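Long-range contacts in thioredoxin-like protein (Bacteroides caccae ATCC 43185, PDB 4YOD), which is of unproven function but is probably a thioredoxin-fold oxidoreductase acting in thiol-disulfide exchange: residues 177-182 against 212-217; 259-264 against 271-276; 159-164 against 235-240; 152-157 against 167-172. All coordinates share one frame; numbering follows the deposited sequence.

Interaction 1 (177-182 against 212-217)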
loop_
_atom_site.group_PDB
_atom_site.type_symbol
_atom_site.label_atom_id
_atom_site.label_comp_id
_atom_site.label_asym_id
_atom_site.label_seq_id
_atom_site.Cartn_x
_atom_site.Cartn_y
_atom_site.Cartn_z
ATOM N N LEU A 177 -0.029 -18.317 -0.364
ATOM C CA LEU A 177 -0.183 -18.004 -1.776
ATOM C C LEU A 177 0.473 -16.675 -2.047
ATOM O O LEU A 177 0.091 -15.662 -1.450
ATOM C CB LEU A 177 -1.663 -17.981 -2.240
ATOM C CG LEU A 177 -1.791 -17.998 -3.775
ATOM C CD1 LEU A 177 -2.745 -19.042 -4.253
ATOM C CD2 LEU A 177 -1.977 -16.605 -4.367
ATOM N N LEU A 178 1.453 -16.679 -2.953
ATOM C CA LEU A 178 2.154 -15.484 -3.392
ATOM C C LEU A 178 1.581 -15.099 -4.749
ATOM O O LEU A 178 1.757 -15.818 -5.735
ATOM C CB LEU A 178 3.676 -15.732 -3.453
ATOM C CG LEU A 178 4.596 -14.521 -3.297
ATOM C CD1 LEU A 178 6.031 -14.981 -3.302
ATOM C CD2 LEU A 178 4.413 -13.494 -4.421
ATOM N N LEU A 179 0.836 -13.995 -4.773
ATOM C CA LEU A 179 0.172 -13.477 -5.964
ATOM C C LEU A 179 1.071 -12.427 -6.612
ATOM O O LEU A 179 1.447 -11.440 -5.977
ATOM C CB LEU A 179 -1.220 -12.908 -5.600
ATOM C CG LEU A 179 -2.055 -12.350 -6.751
ATOM C CD1 LEU A 179 -2.392 -13.446 -7.805
ATOM C CD2 LEU A 179 -3.321 -11.679 -6.225
ATOM N N PHE A 180 1.424 -12.640 -7.874
ATOM C CA PHE A 180 2.325 -11.703 -8.547
ATOM C C PHE A 180 1.663 -11.132 -9.814
ATOM O O PHE A 180 1.637 -11.783 -10.860
ATOM C CB PHE A 180 3.657 -12.435 -8.859
ATOM C CG PHE A 180 4.731 -11.771 -9.696
ATOM C CD1 PHE A 180 4.708 -10.402 -9.944
ATOM C CD2 PHE A 180 5.804 -12.506 -10.182
ATOM C CE1 PHE A 180 5.709 -9.795 -10.712
ATOM C CE2 PHE A 180 6.809 -11.895 -10.940
ATOM C CZ PHE A 180 6.756 -10.543 -11.194
ATOM N N ILE A 181 1.180 -9.898 -9.719
ATOM C CA ILE A 181 0.545 -9.202 -10.843
ATOM C C ILE A 181 1.681 -8.608 -11.685
ATOM O O ILE A 181 2.459 -7.803 -11.174
ATOM C CB ILE A 181 -0.483 -8.154 -10.349
ATOM C CG1 ILE A 181 -1.502 -8.815 -9.367
ATOM C CG2 ILE A 181 -1.160 -7.455 -11.543
ATOM C CD1 ILE A 181 -2.626 -7.933 -8.754
ATOM N N ASN A 182 1.778 -9.029 -12.951
ATOM C CA ASN A 182 2.889 -8.683 -13.844
ATOM C C ASN A 182 2.476 -8.120 -15.213
ATOM O O ASN A 182 1.306 -8.150 -15.585
ATOM C CB ASN A 182 3.749 -9.944 -14.078
ATOM C CG ASN A 182 3.020 -11.046 -14.821
ATOM O OD1 ASN A 182 2.946 -11.057 -16.056
ATOM N ND2 ASN A 182 2.456 -11.992 -14.089
ATOM N N ILE A 212 2.422 -21.610 -3.005
ATOM C CA ILE A 212 2.125 -21.566 -4.430
ATOM C C ILE A 212 2.409 -20.140 -4.903
ATOM O O ILE A 212 2.029 -19.176 -4.228
ATOM C CB ILE A 212 0.674 -22.044 -4.763
ATOM C CG1 ILE A 212 0.567 -23.602 -4.676
ATOM C CG2 ILE A 212 0.211 -21.541 -6.149
ATOM C CD1 ILE A 212 -0.898 -24.138 -4.606
ATOM N N VAL A 213 3.096 -20.010 -6.045
ATOM C CA VAL A 213 3.323 -18.706 -6.654
ATOM C C VAL A 213 2.408 -18.639 -7.901
ATOM O O VAL A 213 2.552 -19.438 -8.832
ATOM C CB VAL A 213 4.807 -18.397 -6.970
ATOM C CG1 VAL A 213 4.939 -17.016 -7.616
ATOM C CG2 VAL A 213 5.668 -18.468 -5.706
ATOM N N LEU A 214 1.444 -17.725 -7.875
ATOM C CA LEU A 214 0.515 -17.491 -8.965
ATOM C C LEU A 214 0.839 -16.156 -9.622
ATOM O O LEU A 214 0.670 -15.103 -9.001
ATOM C CB LEU A 214 -0.949 -17.512 -8.456
ATOM C CG LEU A 214 -2.050 -17.258 -9.497
ATOM C CD1 LEU A 214 -2.146 -18.412 -10.501
ATOM C CD2 LEU A 214 -3.397 -17.079 -8.840
ATOM N N SER A 215 1.304 -16.186 -10.872
ATOM C CA SER A 215 1.581 -14.935 -11.577
ATOM C C SER A 215 0.383 -14.649 -12.459
ATOM O O SER A 215 -0.127 -15.571 -13.100
ATOM C CB SER A 215 2.875 -15.014 -12.378
ATOM O OG SER A 215 2.687 -15.788 -13.549
ATOM N N ILE A 216 -0.103 -13.407 -12.446
ATOM C CA ILE A 216 -1.278 -13.066 -13.234
ATOM C C ILE A 216 -1.029 -11.813 -14.075
ATOM O O ILE A 216 -0.615 -10.760 -13.571
ATOM C CB ILE A 216 -2.589 -12.968 -12.392
ATOM C CG1 ILE A 216 -3.827 -12.658 -13.271
ATOM C CG2 ILE A 216 -2.494 -11.984 -11.229
ATOM C CD1 ILE A 216 -4.355 -13.837 -14.061
ATOM N N TYR A 217 -1.247 -11.978 -15.388
ATOM C CA TYR A 217 -1.162 -10.896 -16.336
ATOM C C TYR A 217 -2.598 -10.370 -16.564
ATOM O O TYR A 217 -3.458 -11.120 -17.025
ATOM C CB TYR A 217 -0.473 -11.341 -17.632
ATOM C CG TYR A 217 -0.508 -10.294 -18.722
ATOM C CD1 TYR A 217 -0.012 -9.013 -18.501
ATOM C CD2 TYR A 217 -1.048 -10.581 -19.975
ATOM C CE1 TYR A 217 -0.082 -8.033 -19.486
ATOM C CE2 TYR A 217 -1.097 -9.616 -20.978
ATOM C CZ TYR A 217 -0.598 -8.346 -20.732
ATOM O OH TYR A 217 -0.641 -7.380 -21.703
HETATM O O HOH W 1 1.566 -14.478 -15.808
#
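Leu177 to Ile181 pair in register with Ile212 to Ile216 as two parallel strands in the central sheet of the thioredoxin fold, the segment axes 4.6 Å apart and 21° from parallel. Helices 187-197 and 200-207 lie in the chain between them, making a beta-alpha-beta crossover. Five backbone hydrogen bonds form the ladder: Leu178 N, Phe180 N and Asn182 N give to Ile212 O, Leu214 O and Ile216 O, while Leu214 N and Ile216 N return to Leu178 O and Phe180 O.

Apolar contact is concentrated on the face of Leu179, Leu214 and Ile216. Leu179 CD1 reaches Leu214 CD2 at 3.9 Å and Ile216 CG2 at 3.7 Å, and the same CG2 lies 3.8 Å from Ile181 CG1, alongside it. On the other face, Leu178 CB meets Val213 CG2, and Leu178 and Phe180 pack on helix 187-197.

Polar contact gathers where the first strand ends. Asn182 CG sits between its backbone N and carbonyl carbon (chi1 65°), turning the amide back over the ladder; ND2 bonds Phe180 O weakly. A water accepts from Asn182 ND2 at 3.2 Å and donates at 2.8 Å to Ser215 OG, which also bonds Asn238 OD1.

Interaction 2 (259-264 against 271-276)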
loop_
_atom_site.group_PDB
_atom_site.type_symbol
_atom_site.label_atom_id
_atom_site.label_comp_id
_atom_site.label_asym_id
_atom_site.label_seq_id
_atom_site.Cartn_x
_atom_site.Cartn_y
_atom_site.Cartn_z
ATOM N N THR A 259 3.155 -5.918 -8.750
ATOM C CA THR A 259 2.676 -5.818 -7.381
ATOM C C THR A 259 2.594 -7.233 -6.810
ATOM O O THR A 259 2.302 -8.186 -7.534
ATOM C CB THR A 259 1.419 -4.958 -7.212
ATOM O OG1 THR A 259 1.379 -4.564 -5.856
ATOM C CG2 THR A 259 0.128 -5.660 -7.590
ATOM N N LEU A 260 2.920 -7.365 -5.526
ATOM C CA LEU A 260 2.938 -8.665 -4.862
ATOM C C LEU A 260 2.012 -8.694 -3.679
ATOM O O LEU A 260 1.954 -7.724 -2.939
ATOM C CB LEU A 260 4.363 -9.015 -4.380
ATOM C CG LEU A 260 5.463 -9.110 -5.435
ATOM C CD1 LEU A 260 6.841 -9.151 -4.776
ATOM C CD2 LEU A 260 5.265 -10.317 -6.319
ATOM N N TYR A 261 1.299 -9.817 -3.519
ATOM C CA TYR A 261 0.436 -10.094 -2.370
ATOM C C TYR A 261 0.858 -11.396 -1.735
ATOM O O TYR A 261 1.226 -12.324 -2.447
ATOM C CB TYR A 261 -1.040 -10.231 -2.791
ATOM C CG TYR A 261 -1.748 -8.926 -3.060
ATOM C CD1 TYR A 261 -1.585 -8.260 -4.272
ATOM C CD2 TYR A 261 -2.667 -8.411 -2.152
ATOM C CE1 TYR A 261 -2.283 -7.083 -4.553
ATOM C CE2 TYR A 261 -3.354 -7.221 -2.415
ATOM C CZ TYR A 261 -3.170 -6.575 -3.625
ATOM O OH TYR A 261 -3.798 -5.384 -3.875
ATOM N N LEU A 262 0.790 -11.473 -0.411
ATOM C CA LEU A 262 0.978 -12.743 0.288
ATOM C C LEU A 262 -0.339 -13.043 0.983
ATOM O O LEU A 262 -0.829 -12.215 1.757
ATOM C CB LEU A 262 2.159 -12.753 1.290
ATOM C CG LEU A 262 2.431 -14.156 1.920
ATOM C CD1 LEU A 262 2.966 -15.151 0.868
ATOM C CD2 LEU A 262 3.397 -14.070 3.091
ATOM N N LEU A 263 -0.897 -14.214 0.716
ATOM C CA LEU A 263 -2.166 -14.655 1.305
ATOM C C LEU A 263 -1.932 -15.882 2.178
ATOM O O LEU A 263 -1.026 -16.653 1.898
ATOM C CB LEU A 263 -3.231 -14.978 0.222
ATOM C CG LEU A 263 -3.329 -14.096 -1.057
ATOM C CD1 LEU A 263 -4.462 -14.597 -1.978
ATOM C CD2 LEU A 263 -3.571 -12.589 -0.717
ATOM N N ASN A 264 -2.772 -16.095 3.213
ATOM C CA ASN A 264 -2.651 -17.293 4.053
ATOM C C ASN A 264 -3.498 -18.442 3.422
ATOM O O ASN A 264 -3.962 -18.303 2.279
ATOM C CB ASN A 264 -3.036 -17.005 5.520
ATOM C CG ASN A 264 -4.506 -16.764 5.791
ATOM O OD1 ASN A 264 -5.371 -16.865 4.915
ATOM N ND2 ASN A 264 -4.832 -16.494 7.037
ATOM N N LEU A 271 0.101 -9.593 3.395
ATOM C CA LEU A 271 0.917 -8.489 2.888
ATOM C C LEU A 271 0.307 -8.037 1.559
ATOM O O LEU A 271 -0.074 -8.872 0.743
ATOM C CB LEU A 271 2.402 -8.901 2.714
ATOM C CG LEU A 271 3.158 -9.322 3.987
ATOM C CD1 LEU A 271 4.476 -9.965 3.641
ATOM C CD2 LEU A 271 3.351 -8.159 4.944
ATOM N N LYS A 272 0.171 -6.721 1.389
ATOM C CA LYS A 272 -0.445 -6.064 0.246
ATOM C C LYS A 272 0.558 -5.145 -0.402
ATOM O O LYS A 272 1.138 -4.311 0.299
ATOM C CB LYS A 272 -1.684 -5.272 0.707
ATOM C CG LYS A 272 -2.366 -4.482 -0.412
ATOM C CD LYS A 272 -3.593 -3.754 0.070
ATOM C CE LYS A 272 -4.472 -3.407 -1.103
ATOM N NZ LYS A 272 -5.832 -3.035 -0.662
ATOM N N ASP A 273 0.781 -5.296 -1.736
ATOM C CA ASP A 273 1.720 -4.455 -2.499
ATOM C C ASP A 273 3.095 -4.434 -1.801
ATOM O O ASP A 273 3.676 -3.374 -1.553
ATOM C CB ASP A 273 1.138 -3.029 -2.671
ATOM C CG ASP A 273 -0.158 -2.972 -3.480
ATOM O OD1 ASP A 273 -0.485 -3.973 -4.161
ATOM O OD2 ASP A 273 -0.831 -1.922 -3.450
ATOM N N ALA A 274 3.580 -5.627 -1.436
ATOM C CA ALA A 274 4.804 -5.809 -0.659
ATOM C C ALA A 274 6.044 -5.915 -1.509
ATOM O O ALA A 274 5.976 -6.342 -2.659
ATOM C CB ALA A 274 4.680 -7.061 0.197
ATOM N N THR A 275 7.206 -5.603 -0.912
ATOM C CA THR A 275 8.486 -5.794 -1.590
ATOM C C THR A 275 8.848 -7.284 -1.516
ATOM O O THR A 275 8.295 -7.996 -0.676
ATOM C CB THR A 275 9.565 -4.935 -0.952
ATOM O OG1 THR A 275 9.753 -5.353 0.410
ATOM C CG2 THR A 275 9.264 -3.432 -1.047
ATOM N N THR A 276 9.788 -7.749 -2.361
ATOM C CA THR A 276 10.276 -9.130 -2.304
ATOM C C THR A 276 10.939 -9.386 -0.937
ATOM O O THR A 276 10.791 -10.473 -0.395
ATOM C CB THR A 276 11.252 -9.456 -3.449
ATOM O OG1 THR A 276 12.351 -8.546 -3.404
ATOM C CG2 THR A 276 10.588 -9.434 -4.824
HETATM O O HOH W 2 4.840 -5.274 -4.845
HETATM O O HOH W 3 -2.674 -3.892 -5.690
#
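Thr259 OG1, turned opposite its own backbone N (chi1 -159°), meets Asp273 OD1, whose carboxylate carbon points away from the Asp273 carbonyl carbon (chi1 -63°). The hydroxyl donates to OD1 over 2.6 Å, arriving from above the carboxylate plane, 53° out of it. A water lies 2.7 Å from Asp273 OD1 and 2.6 Å from Tyr261 OH.

Lys272 extends alongside the Tyr261 ring, with CG 3.5 Å from Tyr261 CE2. Its NZ goes on to a salt bridge with Glu114 and a hydrogen bond to Lys147 O, tying this edge of the sheet to the helical part of the chain.

The backbones form the closing hairpin of the thioredoxin fold. Leu262 and Leu271 are an antiparallel hydrogen-bonded pair: Leu262 N gives to Leu271 O at 3.0 Å, and Leu271 N returns to Leu262 O at 3.2 Å. Past the pair, Ala274 N donates to Leu260 O, and Leu260 CD1 lies 3.8 Å from Thr276 CG2 at the start of helix 276-286.

The short bond from Thr259 OG1 would probably help stabilise a negative charge on Asp273.

Interaction 3 (159-164 against 235-240)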
loop_
_atom_site.group_PDB
_atom_site.type_symbol
_atom_site.label_atom_id
_atom_site.label_comp_id
_atom_site.label_asym_id
_atom_site.label_seq_id
_atom_site.Cartn_x
_atom_site.Cartn_y
_atom_site.Cartn_z
ATOM N N TYR A 159 -8.138 -17.553 -13.782
ATOM C CA TYR A 159 -6.930 -17.357 -14.585
ATOM C C TYR A 159 -6.888 -18.413 -15.697
ATOM O O TYR A 159 -7.487 -19.495 -15.559
ATOM C CB TYR A 159 -5.646 -17.390 -13.724
ATOM C CG TYR A 159 -5.422 -18.683 -12.969
ATOM C CD1 TYR A 159 -4.820 -19.779 -13.584
ATOM C CD2 TYR A 159 -5.795 -18.806 -11.634
ATOM C CE1 TYR A 159 -4.622 -20.974 -12.898
ATOM C CE2 TYR A 159 -5.585 -19.989 -10.931
ATOM C CZ TYR A 159 -4.995 -21.072 -11.567
ATOM O OH TYR A 159 -4.793 -22.243 -10.880
ATOM N N THR A 160 -6.206 -18.090 -16.804
ATOM C CA THR A 160 -6.090 -19.018 -17.934
ATOM C C THR A 160 -4.618 -19.324 -18.150
ATOM O O THR A 160 -3.807 -18.402 -18.192
ATOM C CB THR A 160 -6.767 -18.448 -19.194
ATOM O OG1 THR A 160 -8.060 -17.960 -18.846
ATOM C CG2 THR A 160 -6.896 -19.483 -20.311
ATOM N N LEU A 161 -4.280 -20.621 -18.280
ATOM C CA LEU A 161 -2.909 -21.083 -18.496
ATOM C C LEU A 161 -2.571 -21.048 -19.981
ATOM O O LEU A 161 -3.474 -20.870 -20.804
ATOM C CB LEU A 161 -2.710 -22.507 -17.925
ATOM C CG LEU A 161 -3.066 -22.704 -16.438
ATOM C CD1 LEU A 161 -3.162 -24.173 -16.086
ATOM C CD2 LEU A 161 -2.094 -21.967 -15.520
ATOM N N ALA A 162 -1.275 -21.224 -20.327
ATOM C CA ALA A 162 -0.779 -21.273 -21.712
ATOM C C ALA A 162 -1.519 -22.324 -22.548
ATOM O O ALA A 162 -1.785 -22.081 -23.725
ATOM C CB ALA A 162 0.708 -21.575 -21.724
ATOM N N SER A 163 -1.868 -23.476 -21.936
ATOM C CA SER A 163 -2.572 -24.581 -22.606
ATOM C C SER A 163 -4.037 -24.243 -22.892
ATOM O O SER A 163 -4.650 -24.867 -23.759
ATOM C CB SER A 163 -2.501 -25.851 -21.762
ATOM O OG SER A 163 -3.127 -25.683 -20.499
ATOM N N GLY A 164 -4.577 -23.276 -22.157
ATOM C CA GLY A 164 -5.968 -22.855 -22.273
ATOM C C GLY A 164 -6.798 -23.325 -21.096
ATOM O O GLY A 164 -7.981 -22.981 -20.990
ATOM N N GLU A 235 7.917 -23.890 -12.070
ATOM C CA GLU A 235 7.452 -24.228 -10.721
ATOM C C GLU A 235 6.306 -23.309 -10.269
ATOM O O GLU A 235 5.596 -23.644 -9.321
ATOM C CB GLU A 235 8.622 -24.173 -9.719
ATOM C CG GLU A 235 9.707 -25.219 -9.978
ATOM C CD GLU A 235 10.671 -24.983 -11.133
ATOM O OE1 GLU A 235 10.917 -23.806 -11.486
ATOM O OE2 GLU A 235 11.197 -25.983 -11.675
ATOM N N TRP A 236 6.108 -22.168 -10.952
ATOM C CA TRP A 236 5.006 -21.256 -10.636
ATOM C C TRP A 236 3.829 -21.532 -11.544
ATOM O O TRP A 236 3.998 -22.123 -12.612
ATOM C CB TRP A 236 5.410 -19.775 -10.794
ATOM C CG TRP A 236 6.599 -19.282 -10.019
ATOM C CD1 TRP A 236 7.382 -19.988 -9.151
ATOM C CD2 TRP A 236 7.182 -17.982 -10.118
ATOM N NE1 TRP A 236 8.398 -19.195 -8.680
ATOM C CE2 TRP A 236 8.300 -17.957 -9.254
ATOM C CE3 TRP A 236 6.835 -16.810 -10.817
ATOM C CZ2 TRP A 236 9.102 -16.822 -9.102
ATOM C CZ3 TRP A 236 7.617 -15.680 -10.652
ATOM C CH2 TRP A 236 8.738 -15.693 -9.806
ATOM N N ILE A 237 2.639 -21.083 -11.128
ATOM C CA ILE A 237 1.429 -21.153 -11.932
ATOM C C ILE A 237 1.378 -19.803 -12.642
ATOM O O ILE A 237 1.291 -18.774 -11.983
ATOM C CB ILE A 237 0.179 -21.495 -11.074
ATOM C CG1 ILE A 237 0.411 -22.822 -10.306
ATOM C CG2 ILE A 237 -1.100 -21.539 -11.934
ATOM C CD1 ILE A 237 -0.661 -23.219 -9.339
ATOM N N ASN A 238 1.554 -19.802 -13.970
ATOM C CA ASN A 238 1.626 -18.568 -14.754
ATOM C C ASN A 238 0.409 -18.412 -15.649
ATOM O O ASN A 238 0.264 -19.138 -16.641
ATOM C CB ASN A 238 2.927 -18.556 -15.566
ATOM C CG ASN A 238 4.150 -18.701 -14.691
ATOM O OD1 ASN A 238 4.379 -17.909 -13.772
ATOM N ND2 ASN A 238 4.932 -19.751 -14.910
ATOM N N GLY A 239 -0.462 -17.480 -15.282
ATOM C CA GLY A 239 -1.711 -17.251 -15.997
ATOM C C GLY A 239 -2.006 -15.844 -16.473
ATOM O O GLY A 239 -1.281 -14.893 -16.168
ATOM N N TYR A 240 -3.092 -15.721 -17.254
ATOM C CA TYR A 240 -3.562 -14.437 -17.750
ATOM C C TYR A 240 -5.058 -14.334 -17.494
ATOM O O TYR A 240 -5.705 -15.340 -17.208
ATOM C CB TYR A 240 -3.197 -14.216 -19.235
ATOM C CG TYR A 240 -3.866 -15.153 -20.220
ATOM C CD1 TYR A 240 -3.257 -16.345 -20.604
ATOM C CD2 TYR A 240 -5.073 -14.814 -20.826
ATOM C CE1 TYR A 240 -3.854 -17.201 -21.533
ATOM C CE2 TYR A 240 -5.684 -15.662 -21.754
ATOM C CZ TYR A 240 -5.069 -16.853 -22.107
ATOM O OH TYR A 240 -5.666 -17.687 -23.023
HETATM O O HOH W 4 -8.977 -16.062 -17.123
HETATM O O HOH W 5 0.703 -21.183 -18.352
#
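Thr160 and Tyr240 form a single antiparallel bridge, a hydrogen-bonded pair through which the short 158-160 strand meets strand 237-240, the outermost strand at one end of the central sheet of the thioredoxin fold. Two backbone bonds define the bridge: Thr160 N gives to Tyr240 O at 2.8 Å, and Tyr240 N gives to Thr160 O at 2.9 Å. Both have an N-H...O angle of 155°. Beside them, Thr160 O lies 3.2 Å from Gly239 CA, and a side chain at that glycine would be pressed against Tyr159 CB.

The aromatic contact is a CH-pi interaction. With chi1 at 66°, the Tyr240 ring is folded over its own backbone and lies across Thr160; CB of the threonine lies over one face, 3.9 Å from the ring centroid and 17° off the normal, offset toward the rim. Thr160 CG2 extends this cover to Tyr240 OH, while Trp225 meets the same tyrosine edge-to-face. A valine in place of Tyr240 would probably leave Thr160 CB and CG2 without their aromatic cover and Trp225 without its ring partner.

The apolar contact centres on Ile237 CG2, which lies 3.7 Å from Tyr159 CE1 and 3.7 Å from Leu161 CD2, so one methyl bridges two side chains of the other segment.

Water extends the pairing beyond the bridge, where a type I turn begins at Leu161: one molecule accepts from Ala162 N at 2.8 Å and donates to Asn238 O at 2.7 Å.

Interaction 4 (152-157 against 167-172)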
loop_
_atom_site.group_PDB
_atom_site.type_symbol
_atom_site.label_atom_id
_atom_site.label_comp_id
_atom_site.label_asym_id
_atom_site.label_seq_id
_atom_site.Cartn_x
_atom_site.Cartn_y
_atom_site.Cartn_z
ATOM N N THR A 152 -8.221 -8.948 5.316
ATOM C CA THR A 152 -9.501 -9.292 4.661
ATOM C C THR A 152 -9.253 -10.361 3.605
ATOM O O THR A 152 -8.122 -10.514 3.132
ATOM C CB THR A 152 -10.209 -8.058 4.050
ATOM O OG1 THR A 152 -9.560 -7.658 2.830
ATOM C CG2 THR A 152 -10.335 -6.890 5.029
ATOM N N LYS A 153 -10.311 -11.088 3.221
ATOM C CA LYS A 153 -10.217 -12.169 2.237
ATOM C C LYS A 153 -10.023 -11.612 0.822
ATOM O O LYS A 153 -10.746 -10.690 0.413
ATOM C CB LYS A 153 -11.486 -13.051 2.319
ATOM C CG LYS A 153 -11.312 -14.203 3.298
ATOM C CD LYS A 153 -12.592 -15.012 3.468
ATOM C CE LYS A 153 -12.347 -16.292 4.229
ATOM N NZ LYS A 153 -11.833 -17.369 3.343
ATOM N N ALA A 154 -9.024 -12.141 0.096
ATOM C CA ALA A 154 -8.720 -11.718 -1.271
ATOM C C ALA A 154 -9.900 -11.933 -2.231
ATOM O O ALA A 154 -10.704 -12.848 -2.036
ATOM C CB ALA A 154 -7.509 -12.473 -1.787
ATOM N N ILE A 155 -10.021 -11.086 -3.265
ATOM C CA ILE A 155 -11.109 -11.241 -4.241
ATOM C C ILE A 155 -10.744 -12.366 -5.231
ATOM O O ILE A 155 -9.682 -12.329 -5.860
ATOM C CB ILE A 155 -11.456 -9.919 -4.962
ATOM C CG1 ILE A 155 -11.976 -8.877 -3.930
ATOM C CG2 ILE A 155 -12.514 -10.182 -6.052
ATOM C CD1 ILE A 155 -12.229 -7.496 -4.470
ATOM N N ASN A 156 -11.630 -13.374 -5.343
ATOM C CA ASN A 156 -11.435 -14.521 -6.234
ATOM C C ASN A 156 -11.504 -14.099 -7.699
ATOM O O ASN A 156 -12.204 -13.146 -8.042
ATOM C CB ASN A 156 -12.490 -15.601 -5.959
ATOM C CG ASN A 156 -12.210 -16.894 -6.672
ATOM O OD1 ASN A 156 -11.053 -17.301 -6.860
ATOM N ND2 ASN A 156 -13.251 -17.515 -7.156
ATOM N N PHE A 157 -10.763 -14.801 -8.558
ATOM C CA PHE A 157 -10.729 -14.543 -10.002
ATOM C C PHE A 157 -10.302 -15.813 -10.707
ATOM O O PHE A 157 -9.619 -16.648 -10.106
ATOM C CB PHE A 157 -9.793 -13.361 -10.370
ATOM C CG PHE A 157 -8.337 -13.590 -10.013
ATOM C CD1 PHE A 157 -7.468 -14.193 -10.918
ATOM C CD2 PHE A 157 -7.849 -13.248 -8.755
ATOM C CE1 PHE A 157 -6.127 -14.440 -10.574
ATOM C CE2 PHE A 157 -6.509 -13.486 -8.417
ATOM C CZ PHE A 157 -5.661 -14.087 -9.324
ATOM N N GLY A 167 -8.482 -22.144 -14.039
ATOM C CA GLY A 167 -8.505 -22.358 -12.601
ATOM C C GLY A 167 -8.904 -21.078 -11.905
ATOM O O GLY A 167 -8.925 -20.013 -12.531
ATOM N N SER A 168 -9.222 -21.168 -10.611
ATOM C CA SER A 168 -9.558 -19.987 -9.833
ATOM C C SER A 168 -8.590 -19.848 -8.649
ATOM O O SER A 168 -8.012 -20.841 -8.200
ATOM C CB SER A 168 -11.009 -20.030 -9.365
ATOM O OG SER A 168 -11.197 -20.843 -8.217
ATOM N N LEU A 169 -8.428 -18.613 -8.137
ATOM C CA LEU A 169 -7.563 -18.339 -6.996
ATOM C C LEU A 169 -7.914 -19.230 -5.798
ATOM O O LEU A 169 -7.027 -19.856 -5.229
ATOM C CB LEU A 169 -7.672 -16.852 -6.588
ATOM C CG LEU A 169 -6.973 -16.426 -5.294
ATOM C CD1 LEU A 169 -5.457 -16.550 -5.426
ATOM C CD2 LEU A 169 -7.347 -15.004 -4.924
ATOM N N TYR A 170 -9.204 -19.312 -5.455
ATOM C CA TYR A 170 -9.665 -20.046 -4.282
ATOM C C TYR A 170 -9.605 -21.562 -4.439
ATOM O O TYR A 170 -9.671 -22.264 -3.426
ATOM C CB TYR A 170 -11.074 -19.605 -3.867
ATOM C CG TYR A 170 -11.060 -18.382 -2.967
ATOM C CD1 TYR A 170 -10.653 -17.142 -3.446
ATOM C CD2 TYR A 170 -11.448 -18.469 -1.633
ATOM C CE1 TYR A 170 -10.652 -16.013 -2.631
ATOM C CE2 TYR A 170 -11.437 -17.349 -0.801
ATOM C CZ TYR A 170 -11.062 -16.118 -1.313
ATOM O OH TYR A 170 -11.048 -15.003 -0.506
ATOM N N GLN A 171 -9.415 -22.060 -5.673
ATOM C CA GLN A 171 -9.299 -23.494 -5.949
ATOM C C GLN A 171 -7.877 -23.995 -5.647
ATOM O O GLN A 171 -7.638 -25.205 -5.616
ATOM C CB GLN A 171 -9.695 -23.804 -7.399
ATOM C CG GLN A 171 -11.186 -24.080 -7.547
ATOM C CD GLN A 171 -11.701 -23.972 -8.962
ATOM O OE1 GLN A 171 -10.964 -23.690 -9.922
ATOM N NE2 GLN A 171 -12.999 -24.192 -9.117
ATOM N N LEU A 172 -6.945 -23.072 -5.407
ATOM C CA LEU A 172 -5.572 -23.424 -5.079
ATOM C C LEU A 172 -5.444 -23.677 -3.592
ATOM O O LEU A 172 -5.943 -22.904 -2.776
ATOM C CB LEU A 172 -4.590 -22.353 -5.548
ATOM C CG LEU A 172 -4.525 -22.179 -7.056
ATOM C CD1 LEU A 172 -3.863 -20.861 -7.416
ATOM C CD2 LEU A 172 -3.870 -23.393 -7.731
#
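Lys153 opens the contact by crossing Tyr170 at about a right angle, its CB 3.5 Å from the phenol OH; its NZ goes on to bond Glu266 O. Ala154 supplies the shortest bond: Tyr170 OH donates to Ala154 O over 2.7 Å, on a lone pair, and the acceptor lies at the ring edge, in its plane. The Ala154 methyl meets Leu169 CD2 at 4.0 Å, and the next carbonyl, Ile155 O, is 3.7 Å from the same CD2.

Asn156 swings its amide toward the second segment with chi1 at -170°. Its OD1 takes the Tyr170 N-H at 3.1 Å, the donor standing above the carbonyl plane, and Asn156 CB lies 3.5 Å from Tyr170 CD1. At Phe157, the backbone O receives Leu169 N at 3.0 Å, while Leu169 CB lies over one face of the phenyl ring and Leu169 CD2 packs on Phe157 CE2 at 3.9 Å.

A phenylalanine in place of Tyr170 would probably leave Ala154 O without this donor and that end of the ring free to shift. Tyr170 thus joins the segments at two points, backbone N and phenol OH, tying the loop after helix 132-146 to the turn leading into the sheet.

Interactions 1, 2 and 3 share the central five-stranded sheet. Interaction 1 holds its middle; interaction 2, with its centre 9 Å away from that of interaction 1, adds the hairpin through Leu179 N to Tyr261 O (2.9 Å), and interaction 3, on the other flank with its centre 10 Å from that of interaction 1, joins through Ser215 N to Ile237 O (2.8 Å). Interactions 2 and 3 do not touch, their nearest atoms being about 7 Å apart. Interaction 4 covers the Leu179 and Leu214 face, where Phe157 CZ lies 3.7 Å from Leu179 CD1, and it bonds to interaction 3 through Tyr159 N and Gly167 O. The probable redox pair, Cys186 and Cys189, adjoins interaction 1, where the Asn182 side chain touches the motif.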